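Local coordinates for putative nitrate transport protein (Thermoplasma volcanium, PDB 3MST) that is of unknown function but may take part in nitrate transport, perhaps by binding a small anion, at residues K195-G198 / Y199-E202. Sequence-based numbering, arbitrary orientation. Where two conformers were deposited one is given.
Sequences KKSG and YYSE
Ser197 meets Tyr199 and Tyr200 where helix 186-197 ends and the chain turns toward helix 202-208. Its OG accepts two backbone N-H groups. Tyr199 N lies 3.0 Å from Ser197 OG, but the bond is bent to 131° at the hydrogen and is weak. Tyr200 N points almost straight at the oxygen, at 170°. That bond is weak too, because Tyr200 N and Ser197 OG are 3.4 Å apart. The hydroxyl sits between its own backbone N and carbonyl carbon (chi1 71°). From there it faces both amides and also reaches back into its own helix. OG offers its single proton to Ile193 O or Ser194 O, both weakly.

Gly198 ends the helix in a left-handed helical conformation (phi 56°), which suits glycine. Past it, the amides of Tyr199 and Tyr200 come within reach of the serine hydroxyl.

Ser197 CB meets the edge of the Tyr200 ring in its plane, with Tyr200 CD2 and Ser197 CB 4.0 Å apart. Ser197 OG lies near the same edge, 3.6 Å from Tyr200 CD2. Within the turn, Tyr199 CD1 sits over the centre of one face of the Tyr200 ring, 3.5 Å above the plane. The polar end of Tyr200 is bonded to Ser27 O, and its side chain touches Pro29 and Glu139. An acetate ion, probably from the crystallisation liquor, lies close to this side chain.

Ser201 is the N-cap of helix 202-208, and its OG accepts from Val204 N. Glu202 OE2 pairs with Lys206. In the conformer described, weak bonds give the Ser197 hydroxyl and two loop amides their partners, while Ser201 OG caps the next helix. This is consistent with a short link whose polar groups are met locally.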
loop_
_atom_site.group_PDB
_atom_site.type_symbol
_atom_site.label_atom_id
_atom_site.label_comp_id
_atom_site.label_asym_id
_atom_site.label_seq_id
_atom_site.Cartn_x
_atom_site.Cartn_y
_atom_site.Cartn_z
ATOM N N LYS A 195 11.490 -6.456 12.148
ATOM C CA LYS A 195 12.864 -5.970 12.321
ATOM C C LYS A 195 13.282 -4.888 11.339
ATOM O O LYS A 195 13.910 -3.881 11.703
ATOM C CB LYS A 195 13.850 -7.132 12.275
ATOM C CG LYS A 195 13.773 -8.033 13.511
ATOM C CD LYS A 195 14.745 -9.226 13.415
ATOM C CE LYS A 195 14.764 -9.954 14.756
ATOM N NZ LYS A 195 15.684 -11.139 14.788
ATOM N N LYS A 196 12.941 -5.077 10.063
ATOM C CA LYS A 196 13.394 -4.164 9.031
ATOM C C LYS A 196 12.545 -2.875 8.917
ATOM O O LYS A 196 13.042 -1.834 8.514
ATOM C CB LYS A 196 13.450 -4.895 7.681
ATOM C CG LYS A 196 14.496 -5.958 7.638
ATOM C CD LYS A 196 14.587 -6.577 6.252
ATOM C CE LYS A 196 15.710 -7.599 6.163
ATOM N NZ LYS A 196 15.899 -8.083 4.749
ATOM N N SER A 197 11.263 -3.000 9.259
ATOM C CA SER A 197 10.287 -1.921 9.025
ATOM C C SER A 197 10.502 -0.753 9.925
ATOM O O SER A 197 10.119 0.344 9.558
ATOM C CB SER A 197 8.844 -2.389 9.213
ATOM O OG SER A 197 8.556 -2.627 10.569
ATOM N N GLY A 198 11.051 -1.012 11.113
ATOM C CA GLY A 198 11.143 -0.024 12.168
ATOM C C GLY A 198 9.778 0.534 12.495
ATOM O O GLY A 198 9.661 1.760 12.667
ATOM N N TYR A 199 8.730 -0.304 12.527
ATOM C CA TYR A 199 7.418 0.277 12.756
ATOM C C TYR A 199 6.437 -0.639 13.442
ATOM O O TYR A 199 5.688 -0.169 14.262
ATOM C CB TYR A 199 6.851 0.717 11.401
ATOM C CG TYR A 199 5.622 1.541 11.467
ATOM C CD1 TYR A 199 4.362 0.937 11.522
ATOM C CD2 TYR A 199 5.694 2.921 11.491
ATOM C CE1 TYR A 199 3.208 1.695 11.620
ATOM C CE2 TYR A 199 4.547 3.693 11.565
ATOM C CZ TYR A 199 3.319 3.082 11.651
ATOM O OH TYR A 199 2.184 3.856 11.714
ATOM N N TYR A 200 6.413 -1.912 13.080
ATOM C CA TYR A 200 5.481 -2.884 13.585
ATOM C C TYR A 200 6.198 -3.794 14.551
ATOM O O TYR A 200 7.320 -4.242 14.279
ATOM C CB TYR A 200 4.934 -3.738 12.465
ATOM C CG TYR A 200 4.281 -2.979 11.349
ATOM C CD1 TYR A 200 2.930 -2.632 11.401
ATOM C CD2 TYR A 200 4.991 -2.598 10.247
ATOM C CE1 TYR A 200 2.343 -1.897 10.352
ATOM C CE2 TYR A 200 4.426 -1.896 9.229
ATOM C CZ TYR A 200 3.098 -1.558 9.257
ATOM O OH TYR A 200 2.468 -0.872 8.212
ATOM N N SER A 201 5.527 -4.139 15.631
ATOM C CA SER A 201 6.031 -5.199 16.488
ATOM C C SER A 201 5.876 -6.585 15.824
ATOM O O SER A 201 5.050 -6.793 14.934
ATOM C CB SER A 201 5.284 -5.173 17.818
ATOM O OG SER A 201 3.952 -5.660 17.694
ATOM N N GLU A 202 6.663 -7.551 16.265
ATOM C CA GLU A 202 6.513 -8.902 15.765
ATOM C C GLU A 202 5.116 -9.456 16.092
ATOM O O GLU A 202 4.504 -10.160 15.277
ATOM C CB GLU A 202 7.612 -9.786 16.362
ATOM C CG GLU A 202 7.960 -11.000 15.560
ATOM C CD GLU A 202 9.332 -11.596 16.004
ATOM O OE1 GLU A 202 10.368 -10.860 16.062
ATOM O OE2 GLU A 202 9.358 -12.803 16.278
#